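Oxidoreductase, 2OG-Fe(II) oxygenase family (Burkholderia pseudomallei, PDB 6N1F) binds an iron ion and is probably a non-haem oxidoreductase of the 2-oxoglutarate/iron-dependent oxygenase family, though its substrate is not established. Local coordinates at residues A[27-32]-A[191-196]; A[49-54]-A[200-205]. All blocks are in the same frame, centred on the assembly; numbering follows the deposited sequence. Where two conformers were deposited one is given.

Contact 1: residues A[27-32]-A[191-196]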
loop_
_atom_site.group_PDB
_atom_site.type_symbol
_atom_site.label_atom_id
_atom_site.label_comp_id
_atom_site.label_asym_id
_atom_site.label_seq_id
_atom_site.Cartn_x
_atom_site.Cartn_y
_atom_site.Cartn_z
ATOM N N LEU A 27 -20.214 -0.112 2.414
ATOM C CA LEU A 27 -19.816 -0.319 3.800
ATOM C C LEU A 27 -18.604 0.564 4.095
ATOM O O LEU A 27 -17.523 0.362 3.528
ATOM C CB LEU A 27 -19.524 -1.803 4.036
ATOM C CG LEU A 27 -19.268 -2.262 5.478
ATOM C CD1 LEU A 27 -20.460 -1.928 6.383
ATOM C CD2 LEU A 27 -18.960 -3.759 5.517
ATOM N N HIS A 28 -18.779 1.565 4.956
ATOM C CA HIS A 28 -17.681 2.458 5.305
ATOM C C HIS A 28 -17.006 1.965 6.583
ATOM O O HIS A 28 -17.680 1.580 7.543
ATOM C CB HIS A 28 -18.168 3.898 5.478
ATOM C CG HIS A 28 -18.637 4.544 4.205
ATOM N ND1 HIS A 28 -18.223 5.797 3.814
ATOM C CD2 HIS A 28 -19.497 4.120 3.247
ATOM C CE1 HIS A 28 -18.800 6.116 2.670
ATOM N NE2 HIS A 28 -19.570 5.110 2.299
ATOM N N PHE A 29 -15.679 1.962 6.581
ATOM C CA PHE A 29 -14.874 1.461 7.687
ATOM C C PHE A 29 -14.102 2.611 8.311
ATOM O O PHE A 29 -13.585 3.476 7.598
ATOM C CB PHE A 29 -13.861 0.404 7.218
ATOM C CG PHE A 29 -14.459 -0.945 6.918
ATOM C CD1 PHE A 29 -14.456 -1.946 7.872
ATOM C CD2 PHE A 29 -15.001 -1.221 5.669
ATOM C CE1 PHE A 29 -15.007 -3.193 7.589
ATOM C CE2 PHE A 29 -15.547 -2.464 5.385
ATOM C CZ PHE A 29 -15.552 -3.449 6.351
ATOM N N ARG A 30 -14.033 2.620 9.638
ATOM C CA ARG A 30 -13.111 3.479 10.359
ATOM C C ARG A 30 -11.835 2.678 10.625
ATOM O O ARG A 30 -11.760 1.493 10.300
ATOM C CB ARG A 30 -13.759 3.982 11.649
ATOM N N CYS A 31 -10.825 3.314 11.228
ATOM C CA CYS A 31 -9.630 2.576 11.641
ATOM C C CYS A 31 -9.985 1.525 12.681
ATOM O O CYS A 31 -10.781 1.772 13.592
ATOM C CB CYS A 31 -8.569 3.519 12.221
ATOM S SG CYS A 31 -7.969 4.753 11.089
ATOM N N ASN A 32 -9.371 0.349 12.559
ATOM C CA ASN A 32 -9.573 -0.697 13.551
ATOM C C ASN A 32 -8.939 -0.273 14.875
ATOM O O ASN A 32 -7.747 0.040 14.920
ATOM C CB ASN A 32 -8.976 -2.008 13.062
ATOM C CG ASN A 32 -9.384 -3.176 13.920
ATOM O OD1 ASN A 32 -9.196 -3.161 15.134
ATOM N ND2 ASN A 32 -9.985 -4.186 13.299
ATOM N N ASN A 191 -16.294 -1.888 -0.000
ATOM C CA ASN A 191 -15.714 -1.475 1.280
ATOM C C ASN A 191 -14.922 -0.186 1.088
ATOM O O ASN A 191 -13.913 -0.174 0.374
ATOM C CB ASN A 191 -14.813 -2.581 1.841
ATOM C CG ASN A 191 -15.540 -3.902 1.968
ATOM O OD1 ASN A 191 -16.740 -3.929 2.220
ATOM N ND2 ASN A 191 -14.829 -5.000 1.778
ATOM N N VAL A 192 -15.358 0.886 1.744
ATOM C CA VAL A 192 -14.826 2.227 1.526
ATOM C C VAL A 192 -13.937 2.613 2.699
ATOM O O VAL A 192 -14.371 2.552 3.857
ATOM C CB VAL A 192 -15.960 3.255 1.356
ATOM C CG1 VAL A 192 -15.381 4.660 1.158
ATOM C CG2 VAL A 192 -16.843 2.873 0.202
ATOM N N PHE A 193 -12.715 3.058 2.398
ATOM C CA PHE A 193 -11.750 3.467 3.413
ATOM C C PHE A 193 -11.277 4.870 3.085
ATOM O O PHE A 193 -10.698 5.090 2.018
ATOM C CB PHE A 193 -10.547 2.516 3.473
ATOM C CG PHE A 193 -10.904 1.120 3.867
ATOM C CD1 PHE A 193 -10.717 0.684 5.164
ATOM C CD2 PHE A 193 -11.428 0.242 2.932
ATOM C CE1 PHE A 193 -11.058 -0.609 5.513
ATOM C CE2 PHE A 193 -11.772 -1.034 3.271
ATOM C CZ PHE A 193 -11.588 -1.467 4.574
ATOM N N ALA A 194 -11.518 5.804 4.006
ATOM C CA ALA A 194 -11.016 7.169 3.927
ATOM C C ALA A 194 -9.765 7.278 4.786
ATOM O O ALA A 194 -9.867 7.182 6.014
ATOM C CB ALA A 194 -12.075 8.154 4.412
ATOM N N PRO A 195 -8.596 7.451 4.220
ATOM C CA PRO A 195 -7.387 7.368 5.041
ATOM C C PRO A 195 -6.927 8.746 5.453
ATOM O O PRO A 195 -7.132 9.718 4.724
ATOM C CB PRO A 195 -6.383 6.690 4.103
ATOM C CG PRO A 195 -6.763 7.248 2.758
ATOM C CD PRO A 195 -8.269 7.530 2.789
ATOM N N ALA A 196 -6.321 8.844 6.626
ATOM C CA ALA A 196 -5.731 10.084 7.092
ATOM C C ALA A 196 -4.223 9.904 7.181
ATOM O O ALA A 196 -3.690 8.800 7.018
ATOM C CB ALA A 196 -6.326 10.499 8.443
#

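Contact 2: residues A[49-54]-A[200-205]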
loop_
_atom_site.group_PDB
_atom_site.type_symbol
_atom_site.label_atom_id
_atom_site.label_comp_id
_atom_site.label_asym_id
_atom_site.label_seq_id
_atom_site.Cartn_x
_atom_site.Cartn_y
_atom_site.Cartn_z
ATOM N N VAL A 49 -8.007 -3.991 5.988
ATOM C CA VAL A 49 -8.041 -3.375 7.306
ATOM C C VAL A 49 -7.228 -2.087 7.252
ATOM O O VAL A 49 -6.210 -2.014 6.556
ATOM C CB VAL A 49 -7.524 -4.354 8.376
ATOM C CG1 VAL A 49 -6.043 -4.679 8.141
ATOM C CG2 VAL A 49 -7.745 -3.792 9.749
HETATM N N MSE A 50 -7.705 -1.061 7.958
HETATM C CA MSE A 50 -7.004 0.226 8.087
HETATM C C MSE A 50 -6.510 0.400 9.515
HETATM O O MSE A 50 -7.293 0.351 10.467
HETATM C CB MSE A 50 -7.917 1.411 7.716
HETATM C CG MSE A 50 -7.232 2.749 7.775
HETATM SE SE MSE A 50 -8.262 4.086 6.779
HETATM C CE MSE A 50 -9.921 4.082 7.847
ATOM N N LEU A 51 -5.214 0.610 9.661
ATOM C CA LEU A 51 -4.657 0.750 10.996
ATOM C C LEU A 51 -4.546 2.226 11.362
ATOM O O LEU A 51 -4.261 3.057 10.492
ATOM C CB LEU A 51 -3.282 0.093 11.062
ATOM C CG LEU A 51 -3.211 -1.296 10.418
ATOM C CD1 LEU A 51 -1.757 -1.773 10.301
ATOM C CD2 LEU A 51 -4.055 -2.308 11.180
ATOM N N PRO A 52 -4.780 2.616 12.611
ATOM C CA PRO A 52 -4.702 4.037 12.960
ATOM C C PRO A 52 -3.259 4.481 13.112
ATOM O O PRO A 52 -2.352 3.688 13.384
ATOM C CB PRO A 52 -5.446 4.116 14.298
ATOM C CG PRO A 52 -5.258 2.752 14.918
ATOM C CD PRO A 52 -5.136 1.768 13.764
ATOM N N ALA A 53 -3.050 5.777 12.919
ATOM C CA ALA A 53 -1.758 6.372 13.250
ATOM C C ALA A 53 -1.580 6.368 14.769
ATOM O O ALA A 53 -2.487 6.781 15.494
ATOM C CB ALA A 53 -1.692 7.796 12.699
ATOM N N TYR A 54 -0.432 5.905 15.277
ATOM C CA TYR A 54 0.729 5.485 14.535
ATOM C C TYR A 54 1.157 4.088 14.971
ATOM O O TYR A 54 2.268 3.907 15.467
ATOM C CB TYR A 54 1.872 6.473 14.789
ATOM C CG TYR A 54 1.546 7.879 14.339
ATOM C CD1 TYR A 54 1.867 8.295 13.058
ATOM C CD2 TYR A 54 0.926 8.791 15.195
ATOM C CE1 TYR A 54 1.583 9.565 12.625
ATOM C CE2 TYR A 54 0.629 10.080 14.766
ATOM C CZ TYR A 54 0.971 10.458 13.483
ATOM O OH TYR A 54 0.692 11.724 13.038
ATOM N N VAL A 200 -2.492 3.277 7.755
ATOM C CA VAL A 200 -1.901 2.231 6.936
ATOM C C VAL A 200 -3.012 1.258 6.570
ATOM O O VAL A 200 -3.718 0.752 7.450
ATOM C CB VAL A 200 -0.766 1.499 7.686
ATOM C CG1 VAL A 200 -0.235 0.348 6.864
ATOM C CG2 VAL A 200 0.351 2.475 8.052
ATOM N N ILE A 201 -3.178 1.003 5.280
ATOM C CA ILE A 201 -4.165 0.050 4.796
ATOM C C ILE A 201 -3.418 -1.218 4.402
ATOM O O ILE A 201 -2.344 -1.150 3.791
ATOM C CB ILE A 201 -4.988 0.643 3.626
ATOM C CG1 ILE A 201 -5.802 1.845 4.124
ATOM C CG2 ILE A 201 -5.934 -0.414 2.982
ATOM C CD1 ILE A 201 -6.487 2.716 3.030
ATOM N N VAL A 202 -3.932 -2.366 4.828
ATOM C CA VAL A 202 -3.420 -3.668 4.419
ATOM C C VAL A 202 -4.561 -4.371 3.718
ATOM O O VAL A 202 -5.683 -4.397 4.233
ATOM C CB VAL A 202 -2.914 -4.500 5.612
ATOM C CG1 VAL A 202 -2.309 -5.804 5.115
ATOM C CG2 VAL A 202 -1.889 -3.713 6.426
ATOM N N THR A 203 -4.308 -4.879 2.524
ATOM C CA THR A 203 -5.409 -5.472 1.784
ATOM C C THR A 203 -4.910 -6.671 0.996
ATOM O O THR A 203 -3.746 -6.726 0.589
ATOM C CB THR A 203 -6.104 -4.422 0.877
ATOM O OG1 THR A 203 -7.160 -5.056 0.149
ATOM C CG2 THR A 203 -5.141 -3.800 -0.106
ATOM N N SER A 204 -5.793 -7.662 0.850
ATOM C CA SER A 204 -5.508 -8.835 0.035
ATOM C C SER A 204 -5.666 -8.503 -1.441
ATOM O O SER A 204 -6.650 -7.881 -1.848
ATOM C CB SER A 204 -6.443 -9.988 0.393
ATOM O OG SER A 204 -6.252 -11.077 -0.503
ATOM N N CYS A 205 -4.704 -8.936 -2.244
ATOM C CA CYS A 205 -4.699 -8.651 -3.676
ATOM C C CYS A 205 -5.710 -9.487 -4.455
ATOM O O CYS A 205 -5.723 -9.432 -5.693
ATOM C CB CYS A 205 -3.289 -8.856 -4.242
ATOM S SG CYS A 205 -2.023 -7.811 -3.449
#

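Contact 1: residues A[27-32]-A[191-196]
The rings of Phe29 and Phe193 pack against each other where strands 27-29 and 191-193 run side by side, with Leu27 paired to Asn191 and His28 to Val192 in parallel register. Followed outward, the Phe29 side chain touches its partner from the first carbon: CB sits 3.4 Å from Phe193 CE1. Next, Phe29 CG lies near both CE1 and CZ of Phe193, and CD2 is 3.6 Å from CZ. Further along the ring, CE2 is closer to Asn191, 3.6 Å from its CB. Placing CG beside the backbone N (chi1 -75°) leans the Phe29 ring back toward Asn191. The two phenyl planes are nearly parallel, 5° apart, but slid so far that the rings barely overlap, with centroids separated by 4.9 Å. The Asn191 amide stands almost upright to the Phe29 ring (83°), its OD1 lying in the ring plane at the edge.

On the other face of the sheet, Val192 places CB over the centre of the His28 imidazole, 4.0 Å from the ring centroid, a CH-pi contact. Between the two faces run the backbone bonds, Val192 N to Leu27 O (2.9 Å) and Phe29 N to Val192 O (3.1 Å), so Val192 is gripped through both its N and its O. Phe193 also packs on Thr48, Met50 and Ile201, and its side chain is about 8 Å from that of iron ligand His209. Strand 27-29 thereby extends a mixed sheet consistent with the family's double-stranded beta-helix, joined here by two nearly straight backbone hydrogen bonds, slid aromatic packing on the Phe29 face and a CH-pi contact on the His28 face, without charge pairing between the segments.

Contact 2: residues A[49-54]-A[200-205]
Val49 and Val202 stand side by side and point the same way from an antiparallel hydrogen-bonded pair, with Val49 CG1 4.0 Å from Val202 CB. Leu51 joins them on this face: its CD1 lies equally far, at 4.3 Å, from Val200 CB and Val202 CG2, so one methyl spans two valines. On the opposite face the side chains of selenomethionine Met50 and Ile201 slant across each other, CG of Met50 against CG1 of Ile201 at 4.0 Å. The Met50 chain leaves CB extended (chi1 -178°), then bends at chi3 (63°), carrying its selenium and CE away from strand 200-204, toward Ala194 and Cys31.

Val49 and Val202 exchange two 2.9 Å bonds, each N to the other's O. Leu51 N reaches Val200 O at 2.7 Å, nearly straight (176°), whereas the return bond from Val200 N to Leu51 O is longer, 3.3 Å. Strand 200-204 probably belongs to the family's double-stranded beta-helix, the Ile201 side chain about 8 Å from that of iron ligand His209. Within the chain, 48-51 is an outer strand of the larger antiparallel sheet, with 166-171 flanking 200-204 beyond. Helix 120-130 packs on Leu51 and Val202, and helix 36-45 touches Val49, Leu51 and Val202.

Overall arrangement
From the N terminus, strand 27-29 comes first, followed by helix 36-45 and then strand 48-51. The chain next passes through further helices and most of the sheet strands before returning at 191-193, where contact 1 closes a loop of 158 intervening residues. Contact 2 opens at 49-54, within that loop, but closes at 200-205, beyond it and across 145 residues, so the two closures cross. Contact 1 secures the edge of the mixed sheet, contact 2 that of the larger antiparallel one, the two sheets being consistent with the double-stranded beta-helix of this family. They touch through Asn32 N and Met50 O, 2.9 Å apart, probably hydrogen-bonded.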